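Local coordinates for protein Mn transporter subunit (Synechocystis sp. PCC 6803, PDB 3UJP) that binds manganese and probably serves as the solute-binding subunit that delivers the metal to an ABC-type uptake transporter, at residues P241-E246 with K255-A260; G267-D272 with A292-N297. All coordinates share one frame; numbering follows the deposited sequence.

Contact 1: residues P241-E246 with K255-A260; sequences PTIFCE and KQVAQA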
ATOM      1  N   PRO A 241      34.189 -27.262  -7.888  1.00 90.77           N
ATOM      2  CA  PRO A 241      34.009 -27.468  -6.445  1.00 88.20           C
ATOM      3  C   PRO A 241      32.554 -27.326  -5.918  1.00 93.74           C
ATOM      4  O   PRO A 241      32.148 -28.150  -5.084  1.00 89.56           O
ATOM      5  CB  PRO A 241      34.972 -26.443  -5.821  1.00 90.26           C
ATOM      6  CG  PRO A 241      35.175 -25.401  -6.865  1.00 91.56           C
ATOM      7  CD  PRO A 241      35.036 -26.092  -8.191  1.00 92.46           C
ATOM      8  N   THR A 242      31.791 -26.337  -6.396  1.00 92.69           N
ATOM      9  CA  THR A 242      30.409 -26.148  -5.931  1.00 86.74           C
ATOM     10  C   THR A 242      29.341 -26.061  -7.046  1.00 86.99           C
ATOM     11  O   THR A 242      29.517 -25.373  -8.072  1.00 82.02           O
ATOM     12  CB  THR A 242      30.275 -24.922  -5.017  1.00 86.25           C
ATOM     13  OG1 THR A 242      31.249 -24.981  -3.962  1.00 90.11           O
ATOM     14  CG2 THR A 242      28.893 -24.891  -4.417  1.00 88.03           C
ATOM     15  N   ILE A 243      28.225 -26.754  -6.823  1.00 87.59           N
ATOM     16  CA  ILE A 243      27.127 -26.795  -7.793  1.00 82.94           C
ATOM     17  C   ILE A 243      25.800 -26.320  -7.198  1.00 83.16           C
ATOM     18  O   ILE A 243      25.476 -26.646  -6.053  1.00 86.78           O
ATOM     19  CB  ILE A 243      26.966 -28.211  -8.353  1.00 78.61           C
ATOM     20  CG1 ILE A 243      26.436 -29.150  -7.274  1.00 80.10           C
ATOM     21  CG2 ILE A 243      28.300 -28.734  -8.887  1.00 81.95           C
ATOM     22  CD1 ILE A 243      26.348 -30.611  -7.743  1.00 78.19           C
ATOM     23  N   PHE A 244      25.032 -25.568  -7.990  1.00 83.36           N
ATOM     24  CA  PHE A 244      23.851 -24.874  -7.484  1.00 84.47           C
ATOM     25  C   PHE A 244      22.570 -25.202  -8.187  1.00 83.03           C
ATOM     26  O   PHE A 244      22.572 -25.559  -9.357  1.00 86.59           O
ATOM     27  CB  PHE A 244      24.039 -23.372  -7.604  1.00 82.12           C
ATOM     28  CG  PHE A 244      25.282 -22.896  -6.984  1.00 82.61           C
ATOM     29  CD1 PHE A 244      26.328 -22.458  -7.767  1.00 85.52           C
ATOM     30  CD2 PHE A 244      25.433 -22.935  -5.615  1.00 82.31           C
ATOM     31  CE1 PHE A 244      27.497 -22.033  -7.194  1.00 82.22           C
ATOM     32  CE2 PHE A 244      26.592 -22.514  -5.033  1.00 85.97           C
ATOM     33  CZ  PHE A 244      27.629 -22.058  -5.825  1.00 87.21           C
ATOM     34  N   CYS A 245      21.471 -25.018  -7.458  1.00 83.19           N
ATOM     35  CA  CYS A 245      20.120 -25.102  -8.002  1.00 80.22           C
ATOM     36  C   CYS A 245      19.477 -23.727  -7.918  1.00 81.73           C
ATOM     37  O   CYS A 245      20.144 -22.741  -7.584  1.00 79.09           O
ATOM     38  CB  CYS A 245      19.278 -26.099  -7.207  1.00 82.63           C
ATOM     39  SG  CYS A 245      18.178 -27.090  -8.209  1.00 86.98           S
ATOM     40  N   GLU A 246      18.183 -23.659  -8.226  1.00 82.38           N
ATOM     41  CA  GLU A 246      17.436 -22.426  -8.030  1.00 70.87           C
ATOM     42  C   GLU A 246      16.225 -22.711  -7.192  1.00 72.51           C
ATOM     43  O   GLU A 246      15.800 -23.866  -7.053  1.00 75.89           O
ATOM     44  CB  GLU A 246      17.011 -21.786  -9.352  1.00 76.11           C
ATOM     45  CG  GLU A 246      18.163 -21.380 -10.232  1.00 75.38           C
ATOM     46  CD  GLU A 246      18.787 -22.565 -10.896  1.00 73.20           C
ATOM     47  OE1 GLU A 246      18.038 -23.371 -11.472  1.00 78.48           O
ATOM     48  OE2 GLU A 246      20.017 -22.706 -10.827  1.00 74.74           O
ATOM     49  N   LYS A 255      21.336 -32.427  -6.385  1.00 89.86           N
ATOM     50  CA  LYS A 255      21.763 -33.273  -5.283  1.00 90.60           C
ATOM     51  C   LYS A 255      22.328 -34.635  -5.770  1.00 94.08           C
ATOM     52  O   LYS A 255      23.374 -35.079  -5.284  1.00 93.27           O
ATOM     53  CB  LYS A 255      20.619 -33.445  -4.270  1.00 85.93           C
ATOM     54  CG  LYS A 255      20.480 -32.247  -3.334  1.00 91.90           C
ATOM     55  CD  LYS A 255      19.356 -32.425  -2.333  1.00 86.83           C
ATOM     56  CE  LYS A 255      19.328 -31.269  -1.339  1.00 81.01           C
ATOM     57  NZ  LYS A 255      18.078 -31.280  -0.504  1.00 91.78           N
ATOM     58  N   GLN A 256      21.656 -35.280  -6.731  1.00 96.27           N
ATOM     59  CA  GLN A 256      22.154 -36.526  -7.341  1.00 92.73           C
ATOM     60  C   GLN A 256      23.607 -36.391  -7.813  1.00 91.06           C
ATOM     61  O   GLN A 256      24.492 -37.123  -7.374  1.00 97.19           O
ATOM     62  CB  GLN A 256      21.285 -36.948  -8.541  1.00 91.69           C
ATOM     63  CG  GLN A 256      19.887 -37.510  -8.231  1.00 96.03           C
ATOM     64  CD  GLN A 256      19.176 -38.050  -9.484  1.00 99.73           C
ATOM     65  OE1 GLN A 256      19.814 -38.611 -10.381  1.00 91.06           O
ATOM     66  NE2 GLN A 256      17.853 -37.867  -9.545  1.00 94.80           N
ATOM     67  N   VAL A 257      23.838 -35.457  -8.728  1.00 86.53           N
ATOM     68  CA  VAL A 257      25.170 -35.220  -9.271  1.00 90.40           C
ATOM     69  C   VAL A 257      26.162 -34.738  -8.193  1.00 90.57           C
ATOM     70  O   VAL A 257      27.345 -34.521  -8.466  1.00 90.44           O
ATOM     71  CB  VAL A 257      25.121 -34.229 -10.482  1.00 84.31           C
ATOM     72  CG1 VAL A 257      23.690 -33.806 -10.765  1.00 81.13           C
ATOM     73  CG2 VAL A 257      26.025 -33.017 -10.241  1.00 80.32           C
ATOM     74  N   ALA A 258      25.672 -34.595  -6.965  1.00 91.63           N
ATOM     75  CA  ALA A 258      26.493 -34.100  -5.861  1.00 91.23           C
ATOM     76  C   ALA A 258      27.026 -35.235  -4.985  1.00 97.95           C
ATOM     77  O   ALA A 258      28.226 -35.277  -4.663  1.00 98.67           O
ATOM     78  CB  ALA A 258      25.704 -33.099  -5.020  1.00 90.98           C
ATOM     79  N   GLN A 259      26.140 -36.147  -4.600  1.00 98.91           N
ATOM     80  CA  GLN A 259      26.521 -37.280  -3.763  1.00102.32           C
ATOM     81  C   GLN A 259      27.153 -38.389  -4.595  1.00102.51           C
ATOM     82  O   GLN A 259      27.366 -39.499  -4.108  1.00106.38           O
ATOM     83  CB  GLN A 259      25.305 -37.817  -3.005  1.00 98.68           C
ATOM     84  CG  GLN A 259      25.007 -37.082  -1.708  1.00108.02           C
ATOM     85  CD  GLN A 259      23.949 -36.007  -1.875  1.00117.02           C
ATOM     86  OE1 GLN A 259      24.164 -34.848  -1.517  1.00114.02           O
ATOM     87  NE2 GLN A 259      22.799 -36.388  -2.420  1.00110.40           N
ATOM     88  N   ALA A 260      27.449 -38.084  -5.854  1.00 95.09           N
ATOM     89  CA  ALA A 260      28.057 -39.053  -6.756  1.00 96.25           C
ATOM     90  C   ALA A 260      29.251 -38.451  -7.487  1.00 90.67           C
ATOM     91  O   ALA A 260      30.039 -39.167  -8.106  1.00 86.56           O
ATOM     92  CB  ALA A 260      27.029 -39.573  -7.749  1.00 99.13           C
TER
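This is a small, buried, wholly apolar contact within a beta-alpha-beta unit: strand 242-246 meets the chain at 255-260, which starts on helix 252-256 and leads on to strand 264-269. Ile243 supplies the strand's whole share. Its CD1 lies 3.5 Å from Val257 CG2 and 3.7 Å from Ala258 CB, so a single methyl meets two consecutive residues. The Ile243 side chain leaves the strand toward the other segment. CG1 sits between the backbone N and the carbonyl carbon (chi1 69°), and the extended second torsion (chi2 -176°) carries CD1 outward to Val257 and Ala258, where Ile243 and Val257 pass each other at a slant. The backbones stay well apart, with Ile243 CA and Ala258 CA 7.6 Å from one another. Helix 225-236 adds to the same apolar layer: Val235 touches Ile243, while Val231 and Ile232 touch Val257. Two residues further along the strand, Cys245 forms the disulfide with Cys196, a covalent tie to the residue just after strand 192-195. Across the two segments the attraction is therefore van der Waals contact and the burial of methyl groups, which depends on shape and not on bond direction.

Contact 2: residues G267-D272 with A292-N297; sequences GNLYVD and ARVITN. With MN (manganese (II) ion), chain D.
Asp272 OD2 binds the manganese ion at 1.9 Å, and four more atoms from outside the two segments complete its coordination. The carboxylate uses one oxygen: OD1 stays 2.9 Å from the manganese. His66, His131 and Glu197 are the other residues of the site, and Trp133 packs against Asp272. The segment ending at this ligand, 267-272, begins on strand 264-269, and where it still runs as strand it packs on helix 284-296. Leu269 is the residue that makes this packing. Its CD2 approaches Val294 CG2 to 3.6 Å and Ile295 CG1 to 4.0 Å, one methyl spanning two successive helix residues. Leu269 CG lies anti to the carbonyl carbon (chi1 -60°); the first bond points past the helix, and the CD2 branch then turns to meet it. Leu269 and Val294 run past one another in opposite senses, whereas Leu269 and Ile295 meet at about a right angle. Ile295 also touches Phe244 of strand 242-246 and Leu183 of helix 158-183, so it belongs to the layer between sheet and helices. Just past Leu269, the backbone N of Tyr270 is hydrogen-bonded to Asp291 OD2, a polar tie to the same helix 284-296. The strand that packs on the helix runs straight on into the loop that supplies a metal ligand. Two histidines, a glutamate and an aspartate around one ion, in a cleft between two lobes, are the ligand set known from the manganese-binding proteins of ABC uptake systems; zinc-binding relatives typically use a third histidine.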
ATOM      1  N   GLY A 267      23.742 -23.883  -2.010  1.00 84.74           N
ATOM      2  CA  GLY A 267      22.293 -23.949  -1.902  1.00 89.74           C
ATOM      3  C   GLY A 267      21.544 -23.615  -3.186  1.00 82.63           C
ATOM      4  O   GLY A 267      21.776 -24.217  -4.241  1.00 82.29           O
ATOM      5  N   ASN A 268      20.644 -22.642  -3.082  1.00 71.75           N
ATOM      6  CA  ASN A 268      19.861 -22.200  -4.212  1.00 71.78           C
ATOM      7  C   ASN A 268      20.317 -20.822  -4.653  1.00 74.15           C
ATOM      8  O   ASN A 268      20.622 -19.979  -3.816  1.00 78.65           O
ATOM      9  CB  ASN A 268      18.386 -22.143  -3.827  1.00 73.18           C
ATOM     10  CG  ASN A 268      17.704 -23.495  -3.895  1.00 75.45           C
ATOM     11  OD1 ASN A 268      18.249 -24.461  -4.434  1.00 80.72           O
ATOM     12  ND2 ASN A 268      16.483 -23.564  -3.358  1.00 69.63           N
ATOM     13  N   LEU A 269      20.379 -20.614  -5.965  1.00 70.49           N
ATOM     14  CA  LEU A 269      20.565 -19.300  -6.542  1.00 67.62           C
ATOM     15  C   LEU A 269      19.159 -18.825  -6.790  1.00 66.58           C
ATOM     16  O   LEU A 269      18.245 -19.617  -6.734  1.00 72.68           O
ATOM     17  CB  LEU A 269      21.319 -19.410  -7.859  1.00 69.04           C
ATOM     18  CG  LEU A 269      22.704 -20.030  -7.679  1.00 72.71           C
ATOM     19  CD1 LEU A 269      23.441 -20.237  -9.004  1.00 67.40           C
ATOM     20  CD2 LEU A 269      23.507 -19.144  -6.751  1.00 74.13           C
ATOM     21  N   TYR A 270      18.961 -17.549  -7.072  1.00 65.21           N
ATOM     22  CA  TYR A 270      17.617 -17.054  -7.243  1.00 61.50           C
ATOM     23  C   TYR A 270      17.451 -16.383  -8.599  1.00 63.16           C
ATOM     24  O   TYR A 270      18.116 -15.403  -8.849  1.00 70.81           O
ATOM     25  CB  TYR A 270      17.310 -16.084  -6.120  1.00 60.63           C
ATOM     26  CG  TYR A 270      17.093 -16.760  -4.769  1.00 65.10           C
ATOM     27  CD1 TYR A 270      18.167 -17.234  -4.011  1.00 66.17           C
ATOM     28  CD2 TYR A 270      15.803 -16.932  -4.248  1.00 71.04           C
ATOM     29  CE1 TYR A 270      17.960 -17.847  -2.772  1.00 63.75           C
ATOM     30  CE2 TYR A 270      15.586 -17.551  -3.009  1.00 67.78           C
ATOM     31  CZ  TYR A 270      16.665 -18.004  -2.277  1.00 67.59           C
ATOM     32  OH  TYR A 270      16.444 -18.611  -1.048  1.00 72.75           O
ATOM     33  N   VAL A 271      16.580 -16.893  -9.479  1.00 65.96           N
ATOM     34  CA  VAL A 271      16.363 -16.241 -10.777  1.00 60.15           C
ATOM     35  C   VAL A 271      14.943 -15.816 -11.071  1.00 62.41           C
ATOM     36  O   VAL A 271      14.688 -14.672 -11.452  1.00 61.12           O
ATOM     37  CB  VAL A 271      16.742 -17.100 -11.975  1.00 58.50           C
ATOM     38  CG1 VAL A 271      17.789 -16.392 -12.771  1.00 63.61           C
ATOM     39  CG2 VAL A 271      17.172 -18.490 -11.557  1.00 65.75           C
ATOM     40  N   ASP A 272      14.032 -16.775 -10.953  1.00 60.50           N
ATOM     41  CA  ASP A 272      12.662 -16.589 -11.399  1.00 53.45           C
ATOM     42  C   ASP A 272      11.774 -16.091 -10.273  1.00 62.40           C
ATOM     43  O   ASP A 272      10.576 -15.898 -10.467  1.00 65.72           O
ATOM     44  CB  ASP A 272      12.132 -17.892 -11.992  1.00 62.51           C
ATOM     45  CG  ASP A 272      12.829 -18.280 -13.321  1.00 63.14           C
ATOM     46  OD1 ASP A 272      13.494 -17.443 -13.936  1.00 61.64           O
ATOM     47  OD2 ASP A 272      12.686 -19.428 -13.764  1.00 57.17           O
ATOM     48  N   ALA A 292      25.853 -13.634  -6.986  1.00 77.51           N
ATOM     49  CA  ALA A 292      27.250 -13.621  -7.372  1.00 81.86           C
ATOM     50  C   ALA A 292      28.127 -13.913  -6.162  1.00 84.80           C
ATOM     51  O   ALA A 292      29.081 -14.686  -6.245  1.00 85.77           O
ATOM     52  CB  ALA A 292      27.616 -12.272  -8.005  1.00 76.33           C
ATOM     53  N   ARG A 293      27.813 -13.305  -5.028  1.00 81.11           N
ATOM     54  CA  ARG A 293      28.591 -13.607  -3.845  1.00 82.23           C
ATOM     55  C   ARG A 293      28.647 -15.122  -3.623  1.00 81.12           C
ATOM     56  O   ARG A 293      29.727 -15.682  -3.596  1.00 90.14           O
ATOM     57  CB  ARG A 293      28.097 -12.833  -2.623  1.00 82.91           C
ATOM     58  CG  ARG A 293      28.971 -11.612  -2.277  1.00 91.32           C
ATOM     59  CD  ARG A 293      28.191 -10.506  -1.552  1.00 94.56           C
ATOM     60  NE  ARG A 293      27.263 -11.059  -0.571  1.00 92.64           N
ATOM     61  CZ  ARG A 293      26.072 -10.543  -0.272  1.00 95.81           C
ATOM     62  NH1 ARG A 293      25.307 -11.138   0.631  1.00 95.07           N
ATOM     63  NH2 ARG A 293      25.641  -9.436  -0.871  1.00 95.43           N
ATOM     64  N   VAL A 294      27.508 -15.804  -3.532  1.00 80.51           N
ATOM     65  CA  VAL A 294      27.542 -17.229  -3.155  1.00 83.80           C
ATOM     66  C   VAL A 294      28.107 -18.132  -4.253  1.00 86.23           C
ATOM     67  O   VAL A 294      28.464 -19.290  -3.999  1.00 86.07           O
ATOM     68  CB  VAL A 294      26.189 -17.776  -2.634  1.00 81.38           C
ATOM     69  CG1 VAL A 294      25.541 -16.766  -1.705  1.00 84.50           C
ATOM     70  CG2 VAL A 294      25.259 -18.110  -3.771  1.00 82.26           C
ATOM     71  N   ILE A 295      28.191 -17.592  -5.466  1.00 84.50           N
ATOM     72  CA  ILE A 295      28.854 -18.273  -6.578  1.00 80.59           C
ATOM     73  C   ILE A 295      30.358 -18.152  -6.411  1.00 84.12           C
ATOM     74  O   ILE A 295      31.075 -19.156  -6.368  1.00 89.08           O
ATOM     75  CB  ILE A 295      28.462 -17.663  -7.926  1.00 80.36           C
ATOM     76  CG1 ILE A 295      27.086 -18.161  -8.369  1.00 81.51           C
ATOM     77  CG2 ILE A 295      29.470 -18.036  -8.975  1.00 84.96           C
ATOM     78  CD1 ILE A 295      26.636 -17.601  -9.707  1.00 80.01           C
ATOM     79  N   THR A 296      30.825 -16.908  -6.309  1.00 85.45           N
ATOM     80  CA  THR A 296      32.245 -16.625  -6.156  1.00 81.42           C
ATOM     81  C   THR A 296      32.923 -17.487  -5.099  1.00 84.81           C
ATOM     82  O   THR A 296      33.824 -18.245  -5.424  1.00 92.66           O
ATOM     83  CB  THR A 296      32.498 -15.146  -5.901  1.00 85.16           C
ATOM     84  OG1 THR A 296      32.445 -14.449  -7.152  1.00 94.66           O
ATOM     85  CG2 THR A 296      33.857 -14.931  -5.281  1.00 87.70           C
ATOM     86  N   ASN A 297      32.484 -17.363  -3.851  1.00 84.58           N
ATOM     87  CA  ASN A 297      33.056 -18.140  -2.757  1.00 86.50           C
ATOM     88  C   ASN A 297      32.737 -19.626  -2.878  1.00 89.74           C
ATOM     89  O   ASN A 297      33.284 -20.450  -2.145  1.00 98.58           O
ATOM     90  CB  ASN A 297      32.571 -17.603  -1.409  1.00 85.70           C
ATOM     91  CG  ASN A 297      31.317 -18.299  -0.921  1.00 96.98           C
ATOM     92  OD1 ASN A 297      30.222 -17.738  -0.971  1.00 98.84           O
ATOM     93  ND2 ASN A 297      31.469 -19.530  -0.447  1.00 97.60           N
TER
HETATM   94 MN    MN D   1      13.497 -19.866 -15.462  1.00 56.71          MN

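How the contacts relate
Both contacts are buried and reach the same parallel sheet, with centres about 13 Å apart. Contact 1 works from strand 242-246, contact 2 from its neighbour 264-269, and the strands are joined by a probable hydrogen bond, Cys245 O to Leu269 N at 2.7 Å. They also meet elsewhere: Glu246 CG packs on Val271 CG2, and the Phe244 ring, at CZ, comes up to the backbone O of Val294. Contact 1, about 21 Å from the chain's centre, is purely apolar and local to the beta-alpha-beta unit. Contact 2, about 12 Å from that centre, is just as apolar where strand and helix touch, but its strand segment goes on to a metal ligand.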